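Local coordinates for mitochondrial dynamics protein MID49 (Mus musculus, PDB 4WOY) that serves as a mitochondrial outer membrane receptor that recruits the dynamin-related fission mediator DNM1L to the mitochondrial surface, regulates its GTPase activity and is required for mitochondrial fission, at residues A[26-31]-A[174-179]; A[33-38]-A[141-146]; A[81-86]-A[99-104]; A[122-127]-A[203-208]. The protein carries 1 engineered substitution. One frame throughout, in Å; residues are numbered along the deposited sequence.

Interaction 1 (A[26-31]-A[174-179]); sequences QLAGDI and FTLAVL
Leu27, Ala28 and Ile31 of helix 18-42 pack on Phe174 and Leu176 of strand 173-182, a helix-on-sheet layer of the nucleotidyltransferase-like fold of this part of MID49, predicted to be cytosolic. The helix segment runs at 34° to the strand segment, their axes 10.4 Å apart at the closest. Packing is tightest where Leu176 splits its two methyls: CD1 meets both Ile31 branches, with CG2 of Ile31 at 3.7 Å, while CD2 reaches CB of Ala28 at 4.0 Å. The small methyl of Ala28 suits this position, since it lets the helix backbone come close to the strand, 7.5 Å from Ala28 CA to Leu176 CA. The solvent side of this helix turn is looser: Gln26 points away from the strand and, like Asp30 and Gly29, is partly exposed; none touches residues 174-179. Along the strand, alternation sends Phe174 and Leu176 to the helix, whereas Thr175 leans on Glu162 and Leu164 of the adjoining strand. Phe174 holds CG between its backbone N and carbonyl carbon (chi1 66°), which extends the ring under the helix, where its edge rather than a face does the touching: CZ lies 4.1 Å from CB of Leu27.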
loop_
_atom_site.group_PDB
_atom_site.type_symbol
_atom_site.label_atom_id
_atom_site.label_comp_id
_atom_site.label_asym_id
_atom_site.label_seq_id
_atom_site.Cartn_x
_atom_site.Cartn_y
_atom_site.Cartn_z
ATOM N N GLN A 26 -17.857 6.065 1.854
ATOM C CA GLN A 26 -19.134 5.795 1.224
ATOM C C GLN A 26 -18.970 5.527 -0.280
ATOM O O GLN A 26 -19.456 4.515 -0.800
ATOM C CB GLN A 26 -20.111 6.962 1.481
ATOM C CG GLN A 26 -21.492 6.764 0.915
ATOM C CD GLN A 26 -21.605 7.302 -0.490
ATOM O OE1 GLN A 26 -21.210 8.432 -0.767
ATOM N NE2 GLN A 26 -22.130 6.491 -1.392
ATOM N N LEU A 27 -18.271 6.418 -0.975
ATOM C CA LEU A 27 -18.064 6.265 -2.414
ATOM C C LEU A 27 -17.248 4.999 -2.714
ATOM O O LEU A 27 -17.654 4.172 -3.521
ATOM C CB LEU A 27 -17.370 7.502 -2.981
ATOM C CG LEU A 27 -18.167 8.814 -2.900
ATOM C CD1 LEU A 27 -17.299 9.981 -3.331
ATOM C CD2 LEU A 27 -19.430 8.757 -3.724
ATOM N N ALA A 28 -16.125 4.835 -2.025
ATOM C CA ALA A 28 -15.262 3.676 -2.222
ATOM C C ALA A 28 -15.991 2.358 -1.934
ATOM O O ALA A 28 -15.787 1.362 -2.624
ATOM C CB ALA A 28 -14.002 3.789 -1.328
ATOM N N GLY A 29 -16.832 2.355 -0.908
ATOM C CA GLY A 29 -17.612 1.187 -0.575
ATOM C C GLY A 29 -18.589 0.901 -1.685
ATOM O O GLY A 29 -18.769 -0.252 -2.088
ATOM N N ASP A 30 -19.217 1.958 -2.197
ATOM C CA ASP A 30 -20.236 1.803 -3.240
ATOM C C ASP A 30 -19.655 1.430 -4.597
ATOM O O ASP A 30 -20.240 0.632 -5.325
ATOM C CB ASP A 30 -21.061 3.070 -3.364
ATOM C CG ASP A 30 -22.005 3.247 -2.206
ATOM O OD1 ASP A 30 -22.577 2.238 -1.750
ATOM O OD2 ASP A 30 -22.173 4.391 -1.751
ATOM N N ILE A 31 -18.509 2.009 -4.932
ATOM C CA ILE A 31 -17.801 1.642 -6.146
ATOM C C ILE A 31 -17.415 0.161 -6.110
ATOM O O ILE A 31 -17.500 -0.532 -7.120
ATOM C CB ILE A 31 -16.542 2.497 -6.331
ATOM C CG1 ILE A 31 -16.940 3.968 -6.481
ATOM C CG2 ILE A 31 -15.745 2.020 -7.534
ATOM C CD1 ILE A 31 -15.791 4.923 -6.571
ATOM N N PHE A 174 -10.077 11.261 -4.798
ATOM C CA PHE A 174 -9.155 10.180 -4.446
ATOM C C PHE A 174 -8.983 9.049 -5.454
ATOM O O PHE A 174 -9.675 8.967 -6.463
ATOM C CB PHE A 174 -9.531 9.570 -3.097
ATOM C CG PHE A 174 -10.840 8.870 -3.084
ATOM C CD1 PHE A 174 -12.003 9.562 -2.820
ATOM C CD2 PHE A 174 -10.908 7.506 -3.305
ATOM C CE1 PHE A 174 -13.214 8.920 -2.781
ATOM C CE2 PHE A 174 -12.126 6.852 -3.281
ATOM C CZ PHE A 174 -13.276 7.563 -3.007
ATOM N N THR A 175 -8.037 8.167 -5.138
ATOM C CA THR A 175 -7.643 7.093 -6.018
ATOM C C THR A 175 -7.904 5.717 -5.418
ATOM O O THR A 175 -7.603 5.474 -4.258
ATOM C CB THR A 175 -6.172 7.214 -6.350
ATOM O OG1 THR A 175 -5.938 8.505 -6.917
ATOM C CG2 THR A 175 -5.755 6.142 -7.346
ATOM N N LEU A 176 -8.484 4.825 -6.213
ATOM C CA LEU A 176 -8.653 3.446 -5.808
ATOM C C LEU A 176 -7.579 2.601 -6.494
ATOM O O LEU A 176 -7.379 2.692 -7.714
ATOM C CB LEU A 176 -10.045 2.923 -6.161
ATOM C CG LEU A 176 -11.219 3.377 -5.288
ATOM C CD1 LEU A 176 -12.528 3.182 -6.045
ATOM C CD2 LEU A 176 -11.276 2.636 -3.958
ATOM N N ALA A 177 -6.851 1.819 -5.710
ATOM C CA ALA A 177 -5.921 0.860 -6.305
ATOM C C ALA A 177 -6.597 -0.495 -6.320
ATOM O O ALA A 177 -6.867 -1.076 -5.258
ATOM C CB ALA A 177 -4.598 0.809 -5.543
ATOM N N VAL A 178 -6.908 -0.996 -7.512
ATOM C CA VAL A 178 -7.551 -2.297 -7.613
ATOM C C VAL A 178 -6.481 -3.365 -7.497
ATOM O O VAL A 178 -5.611 -3.474 -8.366
ATOM C CB VAL A 178 -8.305 -2.472 -8.921
ATOM C CG1 VAL A 178 -9.010 -3.806 -8.925
ATOM C CG2 VAL A 178 -9.291 -1.333 -9.119
ATOM N N LEU A 179 -6.533 -4.129 -6.404
ATOM C CA LEU A 179 -5.481 -5.090 -6.105
ATOM C C LEU A 179 -5.978 -6.517 -6.091
ATOM O O LEU A 179 -6.707 -6.917 -5.174
ATOM C CB LEU A 179 -4.844 -4.771 -4.757
ATOM C CG LEU A 179 -4.259 -3.373 -4.603
ATOM C CD1 LEU A 179 -4.048 -3.076 -3.124
ATOM C CD2 LEU A 179 -2.937 -3.235 -5.386
#

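Interaction 2 (A[33-38]-A[141-146]); sequences LELQAY and VNWPAI
A hydrophobic seam between helix 18-42 and the start of helix 143-150 is closed by Val141, whose CG2 methyl sits over the face of the Tyr38 ring. This CH-pi contact is nearly centred: CG2 of Val141 is 3.5 Å from the Tyr38 ring centroid and 8° off the normal. With chi1 at 165°, CG of Tyr38 stands trans to the backbone N, which lays the ring face under that methyl. The same methyl also meets CD1 of Leu35 at 4.0 Å, the two side chains crossing at about a right angle. Here two helices of the nucleotidyltransferase-like fold join beside the sheet, with Leu163 of strand 162-166 touching both Leu35 and Trp143. The wide indole of Trp143 packs against both Leu35 and Val141: its CH2 approaches Leu35 CD1 at 4.2 Å, its face takes CG1 of Val141, and its NE1 is bonded to Leu137 O. One turn before Tyr38, CB of Glu34 lies 4.1 Å from Ile146 CG1, and a bend at chi2 (-55°) folds OE1 of this partly exposed residue back beside the same atom.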
loop_
_atom_site.group_PDB
_atom_site.type_symbol
_atom_site.label_atom_id
_atom_site.label_comp_id
_atom_site.label_asym_id
_atom_site.label_seq_id
_atom_site.Cartn_x
_atom_site.Cartn_y
_atom_site.Cartn_z
ATOM N N LEU A 33 -18.980 -2.385 -4.638
ATOM C CA LEU A 33 -20.130 -3.244 -4.859
ATOM C C LEU A 33 -20.577 -3.274 -6.309
ATOM O O LEU A 33 -21.015 -4.318 -6.785
ATOM C CB LEU A 33 -21.294 -2.803 -3.977
ATOM C CG LEU A 33 -21.057 -2.915 -2.477
ATOM C CD1 LEU A 33 -22.314 -2.523 -1.743
ATOM C CD2 LEU A 33 -20.651 -4.328 -2.129
ATOM N N GLU A 34 -20.499 -2.131 -6.991
ATOM C CA GLU A 34 -20.775 -2.041 -8.435
ATOM C C GLU A 34 -19.732 -2.796 -9.263
ATOM O O GLU A 34 -20.059 -3.588 -10.140
ATOM C CB GLU A 34 -20.831 -0.574 -8.883
ATOM C CG GLU A 34 -22.142 0.116 -8.580
ATOM C CD GLU A 34 -23.316 -0.633 -9.172
ATOM O OE1 GLU A 34 -23.289 -0.907 -10.384
ATOM O OE2 GLU A 34 -24.266 -0.955 -8.437
ATOM N N LEU A 35 -18.468 -2.561 -8.954
ATOM C CA LEU A 35 -17.384 -3.258 -9.611
ATOM C C LEU A 35 -17.450 -4.763 -9.352
ATOM O O LEU A 35 -17.162 -5.571 -10.248
ATOM C CB LEU A 35 -16.049 -2.714 -9.118
ATOM C CG LEU A 35 -14.798 -3.237 -9.818
ATOM C CD1 LEU A 35 -14.954 -3.160 -11.323
ATOM C CD2 LEU A 35 -13.596 -2.436 -9.370
ATOM N N GLN A 36 -17.829 -5.142 -8.132
ATOM C CA GLN A 36 -17.976 -6.554 -7.807
ATOM C C GLN A 36 -19.116 -7.173 -8.612
ATOM O O GLN A 36 -19.030 -8.314 -9.086
ATOM C CB GLN A 36 -18.236 -6.766 -6.331
ATOM C CG GLN A 36 -18.180 -8.232 -5.963
ATOM C CD GLN A 36 -18.611 -8.461 -4.551
ATOM O OE1 GLN A 36 -18.168 -7.763 -3.638
ATOM N NE2 GLN A 36 -19.476 -9.447 -4.348
ATOM N N ALA A 37 -20.202 -6.424 -8.740
ATOM C CA ALA A 37 -21.345 -6.912 -9.480
ATOM C C ALA A 37 -20.926 -7.169 -10.922
ATOM O O ALA A 37 -21.307 -8.178 -11.517
ATOM C CB ALA A 37 -22.508 -5.918 -9.407
ATOM N N TYR A 38 -20.120 -6.263 -11.473
ATOM C CA TYR A 38 -19.609 -6.436 -12.826
ATOM C C TYR A 38 -18.777 -7.699 -12.952
ATOM O O TYR A 38 -18.960 -8.480 -13.878
ATOM C CB TYR A 38 -18.756 -5.243 -13.249
ATOM C CG TYR A 38 -17.931 -5.553 -14.471
ATOM C CD1 TYR A 38 -18.451 -5.368 -15.744
ATOM C CD2 TYR A 38 -16.641 -6.066 -14.354
ATOM C CE1 TYR A 38 -17.705 -5.661 -16.866
ATOM C CE2 TYR A 38 -15.896 -6.377 -15.468
ATOM C CZ TYR A 38 -16.431 -6.172 -16.722
ATOM O OH TYR A 38 -15.680 -6.479 -17.827
ATOM N N VAL A 141 -16.120 -2.004 -18.200
ATOM C CA VAL A 141 -16.934 -1.575 -17.053
ATOM C C VAL A 141 -17.629 -0.244 -17.361
ATOM O O VAL A 141 -17.012 0.693 -17.884
ATOM C CB VAL A 141 -16.110 -1.397 -15.764
ATOM C CG1 VAL A 141 -16.941 -0.685 -14.689
ATOM C CG2 VAL A 141 -15.566 -2.744 -15.253
ATOM N N ASN A 142 -18.919 -0.177 -17.041
ATOM C CA ASN A 142 -19.747 0.996 -17.326
ATOM C C ASN A 142 -19.517 2.131 -16.323
ATOM O O ASN A 142 -20.352 2.387 -15.453
ATOM C CB ASN A 142 -21.221 0.592 -17.356
ATOM C CG ASN A 142 -22.067 1.531 -18.177
ATOM O OD1 ASN A 142 -21.705 2.689 -18.402
ATOM N ND2 ASN A 142 -23.200 1.036 -18.645
ATOM N N TRP A 143 -18.366 2.785 -16.429
ATOM C CA TRP A 143 -18.011 3.890 -15.539
ATOM C C TRP A 143 -18.884 5.132 -15.655
ATOM O O TRP A 143 -19.124 5.799 -14.652
ATOM C CB TRP A 143 -16.551 4.287 -15.759
ATOM C CG TRP A 143 -15.601 3.192 -15.327
ATOM C CD1 TRP A 143 -14.685 2.540 -16.103
ATOM C CD2 TRP A 143 -15.522 2.592 -14.028
ATOM N NE1 TRP A 143 -14.020 1.587 -15.364
ATOM C CE2 TRP A 143 -14.513 1.600 -14.085
ATOM C CE3 TRP A 143 -16.197 2.799 -12.821
ATOM C CZ2 TRP A 143 -14.174 0.817 -12.987
ATOM C CZ3 TRP A 143 -15.842 2.028 -11.722
ATOM C CH2 TRP A 143 -14.847 1.049 -11.815
ATOM N N PRO A 144 -19.367 5.460 -16.867
ATOM C CA PRO A 144 -20.256 6.627 -16.875
ATOM C C PRO A 144 -21.523 6.422 -16.042
ATOM O O PRO A 144 -21.920 7.320 -15.305
ATOM C CB PRO A 144 -20.601 6.790 -18.362
ATOM C CG PRO A 144 -20.239 5.490 -19.003
ATOM C CD PRO A 144 -19.069 4.997 -18.235
ATOM N N ALA A 145 -22.125 5.243 -16.135
ATOM C CA ALA A 145 -23.359 4.954 -15.417
ATOM C C ALA A 145 -23.146 4.900 -13.913
ATOM O O ALA A 145 -23.955 5.435 -13.154
ATOM C CB ALA A 145 -23.955 3.652 -15.904
ATOM N N ILE A 146 -22.076 4.230 -13.490
ATOM C CA ILE A 146 -21.757 4.103 -12.069
ATOM C C ILE A 146 -21.543 5.488 -11.479
ATOM O O ILE A 146 -22.031 5.801 -10.393
ATOM C CB ILE A 146 -20.507 3.236 -11.840
ATOM C CG1 ILE A 146 -20.802 1.781 -12.201
ATOM C CG2 ILE A 146 -20.045 3.312 -10.399
ATOM C CD1 ILE A 146 -19.558 0.945 -12.502
#

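Interaction 3 (A[81-86]-A[99-104]); sequences LWSLVP and AVRRTQ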
loop_
_atom_site.group_PDB
_atom_site.type_symbol
_atom_site.label_atom_id
_atom_site.label_comp_id
_atom_site.label_asym_id
_atom_site.label_seq_id
_atom_site.Cartn_x
_atom_site.Cartn_y
_atom_site.Cartn_z
ATOM N N LEU A 81 -3.214 -26.957 -4.460
ATOM C CA LEU A 81 -2.983 -26.998 -5.901
ATOM C C LEU A 81 -1.938 -25.964 -6.273
ATOM O O LEU A 81 -1.455 -25.924 -7.400
ATOM C CB LEU A 81 -4.276 -26.722 -6.663
ATOM C CG LEU A 81 -4.619 -27.506 -7.923
ATOM C CD1 LEU A 81 -4.681 -29.004 -7.647
ATOM C CD2 LEU A 81 -5.964 -27.005 -8.468
ATOM N N TRP A 82 -1.605 -25.123 -5.302
ATOM C CA TRP A 82 -0.736 -23.976 -5.528
ATOM C C TRP A 82 0.219 -23.828 -4.368
ATOM O O TRP A 82 -0.142 -24.080 -3.219
ATOM C CB TRP A 82 -1.549 -22.689 -5.700
ATOM C CG TRP A 82 -2.606 -22.787 -6.752
ATOM C CD1 TRP A 82 -3.917 -23.180 -6.587
ATOM C CD2 TRP A 82 -2.441 -22.488 -8.152
ATOM N NE1 TRP A 82 -4.569 -23.129 -7.804
ATOM C CE2 TRP A 82 -3.691 -22.716 -8.776
ATOM C CE3 TRP A 82 -1.355 -22.043 -8.932
ATOM C CZ2 TRP A 82 -3.886 -22.520 -10.149
ATOM C CZ3 TRP A 82 -1.558 -21.833 -10.312
ATOM C CH2 TRP A 82 -2.817 -22.076 -10.899
ATOM N N SER A 83 1.441 -23.422 -4.691
ATOM C CA SER A 83 2.517 -23.352 -3.716
ATOM C C SER A 83 3.245 -22.030 -3.869
ATOM O O SER A 83 3.277 -21.468 -4.938
ATOM C CB SER A 83 3.465 -24.535 -3.905
ATOM O OG SER A 83 4.696 -24.308 -3.253
ATOM N N LEU A 84 3.810 -21.519 -2.800
ATOM C CA LEU A 84 4.503 -20.249 -2.850
ATOM C C LEU A 84 5.969 -20.474 -3.005
ATOM O O LEU A 84 6.538 -21.375 -2.395
ATOM C CB LEU A 84 4.261 -19.436 -1.583
ATOM C CG LEU A 84 2.780 -19.192 -1.357
ATOM C CD1 LEU A 84 2.611 -18.320 -0.143
ATOM C CD2 LEU A 84 2.138 -18.562 -2.601
ATOM N N VAL A 85 6.578 -19.668 -3.854
ATOM C CA VAL A 85 8.012 -19.676 -3.983
ATOM C C VAL A 85 8.511 -18.243 -3.805
ATOM O O VAL A 85 8.155 -17.347 -4.566
ATOM C CB VAL A 85 8.436 -20.250 -5.343
ATOM C CG1 VAL A 85 9.936 -20.347 -5.419
ATOM C CG2 VAL A 85 7.812 -21.621 -5.531
ATOM N N PRO A 86 9.323 -18.011 -2.774
ATOM C CA PRO A 86 9.834 -16.655 -2.521
ATOM C C PRO A 86 10.728 -16.168 -3.656
ATOM O O PRO A 86 11.606 -16.928 -4.093
ATOM C CB PRO A 86 10.627 -16.827 -1.230
ATOM C CG PRO A 86 10.055 -18.043 -0.641
ATOM C CD PRO A 86 9.742 -18.954 -1.726
ATOM N N ALA A 99 6.654 -16.120 -6.270
ATOM C CA ALA A 99 6.024 -16.861 -7.371
ATOM C C ALA A 99 4.918 -17.745 -6.819
ATOM O O ALA A 99 4.942 -18.156 -5.662
ATOM C CB ALA A 99 7.024 -17.685 -8.153
ATOM N N VAL A 100 3.928 -17.988 -7.657
ATOM C CA VAL A 100 2.815 -18.844 -7.314
ATOM C C VAL A 100 2.883 -20.043 -8.278
ATOM O O VAL A 100 2.631 -19.910 -9.482
ATOM C CB VAL A 100 1.442 -18.077 -7.402
ATOM C CG1 VAL A 100 0.296 -18.968 -7.015
ATOM C CG2 VAL A 100 1.448 -16.837 -6.517
ATOM N N ARG A 101 3.254 -21.202 -7.732
ATOM C CA ARG A 101 3.570 -22.398 -8.511
ATOM C C ARG A 101 2.367 -23.325 -8.584
ATOM O O ARG A 101 1.774 -23.697 -7.571
ATOM C CB ARG A 101 4.760 -23.143 -7.882
ATOM C CG ARG A 101 5.315 -24.305 -8.690
ATOM C CD ARG A 101 6.282 -25.168 -7.854
ATOM N NE ARG A 101 7.648 -24.650 -7.851
ATOM C CZ ARG A 101 8.498 -24.771 -6.832
ATOM N NH1 ARG A 101 8.125 -25.382 -5.704
ATOM N NH2 ARG A 101 9.725 -24.267 -6.934
ATOM N N ARG A 102 2.012 -23.698 -9.793
ATOM C CA ARG A 102 0.972 -24.666 -10.008
ATOM C C ARG A 102 1.550 -26.021 -9.617
ATOM O O ARG A 102 2.720 -26.300 -9.862
ATOM C CB ARG A 102 0.479 -24.621 -11.448
ATOM C CG ARG A 102 -0.562 -25.666 -11.774
ATOM C CD ARG A 102 -1.838 -25.563 -10.939
ATOM N NE ARG A 102 -2.937 -26.129 -11.719
ATOM C CZ ARG A 102 -3.205 -27.430 -11.812
ATOM N NH1 ARG A 102 -2.471 -28.318 -11.156
ATOM N NH2 ARG A 102 -4.212 -27.852 -12.569
ATOM N N THR A 103 0.732 -26.820 -8.939
ATOM C CA THR A 103 1.139 -28.086 -8.323
ATOM C C THR A 103 0.295 -29.254 -8.849
ATOM O O THR A 103 -0.760 -29.029 -9.425
ATOM C CB THR A 103 0.950 -27.998 -6.772
ATOM O OG1 THR A 103 1.739 -26.936 -6.221
ATOM C CG2 THR A 103 1.398 -29.171 -6.184
ATOM N N GLN A 104 0.740 -30.496 -8.637
ATOM C CA GLN A 104 -0.085 -31.677 -8.894
ATOM C C GLN A 104 -0.587 -31.706 -10.330
ATOM O O GLN A 104 -1.722 -32.023 -10.588
ATOM C CB GLN A 104 -1.266 -31.713 -7.913
ATOM C CG GLN A 104 -0.828 -31.639 -6.450
ATOM C CD GLN A 104 -1.850 -32.160 -5.465
ATOM O OE1 GLN A 104 -2.987 -32.455 -5.825
ATOM N NE2 GLN A 104 -1.460 -32.233 -4.202
#
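Strands 82-86 and 97-102 form an antiparallel beta hairpin, in which Ser83 pairs with Arg101 and Val85 with Ala99 as hydrogen-bonded pairs, while Trp82-Arg102 and Leu84-Val100 are non-hydrogen-bonded. The bond from Arg101 N to Ser83 O is almost straight, 2.8 Å and 174°; past the strand end, Thr103 N still reaches Leu81 O at 2.8 Å, but from above the carbonyl plane. The face with Trp82 and Arg102 is the richer one. CD of Arg102 lies over the six-membered ring of Trp82, 3.7 Å from its centroid, in a CH-pi contact. The guanidinium, tilted 69° to the indole, is too distant for more than a weak cation-pi attraction. The Arg102 chain bends at chi2 (60°), and Leu81 CG covers one guanidinium face, 4.0 Å from NH1 of Arg102. Beyond the hairpin, Asp116 forms a salt bridge with Arg102 NE and His108 O accepts from NH2; Trp82 NE1 bonds to Glu78. On the other face, Val85 CG2 rests over the guanidinium of the exposed Arg101, 3.5 Å from CZ. The two arginines thus play different parts: the long methylenes of Arg102 give the indole an apolar floor while its charge, on a buried residue, is probably balanced by Asp116, with His108 O also accepting, whereas the Arg101 guanidinium lays its face against the Val85 methyl at an exposed position.

Interaction 4 (A[122-127]-A[203-208]); sequences GYLSSR and NLWLQD
The indole of Trp205 meets residues 122-127 in two ways, by its edge and by its face. At the edge, NE1 donates to Leu124 O at 3.0 Å; the acceptor lies in the ring plane, although the donor stands above the plane of the carbonyl. Over one face sits CB of Ser126, 3.8 Å from the centroid of the five-membered ring in a CH-pi contact, and a short side chain suits this close approach. The benzo side is left to Leu124, whose CD2 lies 4.0 Å from CZ2 of Trp205 as the two side chains cross obliquely. These contacts hold strand 123-124 and the start of helix 126-139 against strand 205-208 of the large mixed sheet in the nucleotidyltransferase-like fold. Ser125 is the N-cap of that helix: its OG receives Val128 N and donates to Asn203 OD1 at 2.8 Å. The same OD1 accepts from Arg127 NH2 at 3.3 Å; NH2 lies on a lone pair in the amide carbonyl plane, whereas OD1 is 30° out of the guanidinium plane. The Arg127 and Asn203 chains run alongside each other in one direction, with guanidinium and amide planes turned 58° apart, and the amide oxygen can accept from both donors, the Arg127 bond being the longer. The backbone joins in as well, Ser126 N donating to Asn203 O at 3.2 Å.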
loop_
_atom_site.group_PDB
_atom_site.type_symbol
_atom_site.label_atom_id
_atom_site.label_comp_id
_atom_site.label_asym_id
_atom_site.label_seq_id
_atom_site.Cartn_x
_atom_site.Cartn_y
_atom_site.Cartn_z
ATOM N N GLY A 122 4.692 -22.931 -15.651
ATOM C CA GLY A 122 4.091 -23.553 -14.484
ATOM C C GLY A 122 3.749 -22.614 -13.331
ATOM O O GLY A 122 3.602 -23.048 -12.191
ATOM N N TYR A 123 3.654 -21.323 -13.630
ATOM C CA TYR A 123 3.339 -20.335 -12.625
ATOM C C TYR A 123 2.158 -19.489 -12.997
ATOM O O TYR A 123 1.976 -19.134 -14.164
ATOM C CB TYR A 123 4.543 -19.434 -12.397
ATOM C CG TYR A 123 5.728 -20.179 -11.844
ATOM C CD1 TYR A 123 5.899 -20.329 -10.462
ATOM C CD2 TYR A 123 6.670 -20.752 -12.695
ATOM C CE1 TYR A 123 6.988 -21.034 -9.946
ATOM C CE2 TYR A 123 7.773 -21.460 -12.189
ATOM C CZ TYR A 123 7.912 -21.602 -10.818
ATOM O OH TYR A 123 8.993 -22.279 -10.307
ATOM N N LEU A 124 1.373 -19.141 -11.989
ATOM C CA LEU A 124 0.277 -18.216 -12.155
ATOM C C LEU A 124 0.820 -16.801 -12.344
ATOM O O LEU A 124 1.445 -16.237 -11.443
ATOM C CB LEU A 124 -0.640 -18.265 -10.940
ATOM C CG LEU A 124 -1.899 -17.417 -10.952
ATOM C CD1 LEU A 124 -2.800 -17.885 -12.054
ATOM C CD2 LEU A 124 -2.566 -17.562 -9.606
ATOM N N SER A 125 0.571 -16.232 -13.520
ATOM C CA SER A 125 1.212 -14.977 -13.905
ATOM C C SER A 125 0.428 -13.749 -13.461
ATOM O O SER A 125 -0.659 -13.522 -13.943
ATOM C CB SER A 125 1.402 -14.914 -15.419
ATOM O OG SER A 125 1.940 -13.652 -15.801
ATOM N N SER A 126 1.004 -12.939 -12.582
ATOM C CA SER A 126 0.349 -11.702 -12.207
ATOM C C SER A 126 0.172 -10.808 -13.450
ATOM O O SER A 126 -0.870 -10.186 -13.607
ATOM C CB SER A 126 1.131 -10.996 -11.090
ATOM O OG SER A 126 2.378 -10.548 -11.548
ATOM N N ARG A 127 1.167 -10.802 -14.347
ATOM C CA ARG A 127 1.129 -9.958 -15.538
ATOM C C ARG A 127 -0.059 -10.264 -16.428
ATOM O O ARG A 127 -0.694 -9.347 -16.933
ATOM C CB ARG A 127 2.405 -10.103 -16.373
ATOM C CG ARG A 127 2.285 -9.527 -17.796
ATOM C CD ARG A 127 3.569 -9.692 -18.594
ATOM N NE ARG A 127 3.958 -11.101 -18.725
ATOM C CZ ARG A 127 3.464 -11.941 -19.638
ATOM N NH1 ARG A 127 2.557 -11.521 -20.523
ATOM N NH2 ARG A 127 3.886 -13.202 -19.673
ATOM N N ASN A 203 5.705 -11.921 -14.241
ATOM C CA ASN A 203 5.012 -13.127 -13.831
ATOM C C ASN A 203 4.962 -13.214 -12.290
ATOM O O ASN A 203 4.006 -13.723 -11.725
ATOM C CB ASN A 203 5.693 -14.358 -14.438
ATOM C CG ASN A 203 5.615 -14.374 -15.962
ATOM O OD1 ASN A 203 4.610 -13.965 -16.551
ATOM N ND2 ASN A 203 6.696 -14.816 -16.605
ATOM N N LEU A 204 5.957 -12.655 -11.613
ATOM C CA LEU A 204 5.976 -12.677 -10.156
ATOM C C LEU A 204 4.962 -11.714 -9.518
ATOM O O LEU A 204 4.602 -10.690 -10.103
ATOM C CB LEU A 204 7.376 -12.366 -9.630
ATOM C CG LEU A 204 8.446 -13.358 -10.099
ATOM C CD1 LEU A 204 9.796 -12.992 -9.549
ATOM C CD2 LEU A 204 8.097 -14.781 -9.716
ATOM N N TRP A 205 4.516 -12.080 -8.320
ATOM C CA TRP A 205 3.615 -11.281 -7.491
ATOM C C TRP A 205 4.423 -10.373 -6.566
ATOM O O TRP A 205 5.574 -10.674 -6.258
ATOM C CB TRP A 205 2.703 -12.201 -6.668
ATOM C CG TRP A 205 1.796 -12.954 -7.551
ATOM C CD1 TRP A 205 2.144 -13.878 -8.494
ATOM C CD2 TRP A 205 0.379 -12.814 -7.630
ATOM N NE1 TRP A 205 1.029 -14.322 -9.157
ATOM C CE2 TRP A 205 -0.066 -13.692 -8.644
ATOM C CE3 TRP A 205 -0.556 -12.039 -6.937
ATOM C CZ2 TRP A 205 -1.402 -13.812 -8.976
ATOM C CZ3 TRP A 205 -1.874 -12.158 -7.269
ATOM C CH2 TRP A 205 -2.294 -13.042 -8.281
ATOM N N LEU A 206 3.834 -9.263 -6.130
ATOM C CA LEU A 206 4.535 -8.363 -5.238
ATOM C C LEU A 206 4.105 -8.625 -3.774
ATOM O O LEU A 206 2.917 -8.759 -3.452
ATOM C CB LEU A 206 4.253 -6.927 -5.649
ATOM C CG LEU A 206 5.000 -5.814 -4.940
ATOM C CD1 LEU A 206 6.426 -5.795 -5.471
ATOM C CD2 LEU A 206 4.317 -4.515 -5.195
ATOM N N GLN A 207 5.070 -8.716 -2.879
ATOM C CA GLN A 207 4.732 -8.921 -1.483
ATOM C C GLN A 207 4.132 -7.650 -0.915
ATOM O O GLN A 207 4.667 -6.558 -1.090
ATOM C CB GLN A 207 5.951 -9.308 -0.659
ATOM C CG GLN A 207 5.630 -9.492 0.808
ATOM C CD GLN A 207 6.860 -9.785 1.642
ATOM O OE1 GLN A 207 7.828 -9.013 1.648
ATOM N NE2 GLN A 207 6.844 -10.920 2.333
ATOM N N ASP A 208 3.036 -7.815 -0.195
ATOM C CA ASP A 208 2.408 -6.704 0.474
ATOM C C ASP A 208 2.414 -6.931 1.980
ATOM O O ASP A 208 1.692 -7.786 2.481
ATOM C CB ASP A 208 0.983 -6.531 -0.023
ATOM C CG ASP A 208 0.227 -5.471 0.763
ATOM O OD1 ASP A 208 0.854 -4.442 1.086
ATOM O OD2 ASP A 208 -0.969 -5.682 1.072
#

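From the N terminus, helix 18-42 supplies the first segments of interactions 1 and 2, and these touch where Ile31 CG2 meets Trp143 CZ3. Interaction 3 closes the shortest loop, the hairpin of strands 82-86 and 97-102. It lies within the loop closed by interaction 2, which in turn falls within that of interaction 1. Interaction 4 opens after interaction 3 has closed, and its segments alternate with those of interactions 1 and 2, so it crosses both. Interactions 1, 3 and 4 reach the same mixed sheet, and helix 126-139 leads on to helix 143-150 of interaction 2. Strand 97-102 pairs with strand 205-208, and Val100 O and Arg102 N probably bond to Leu124 N and Gly122 O.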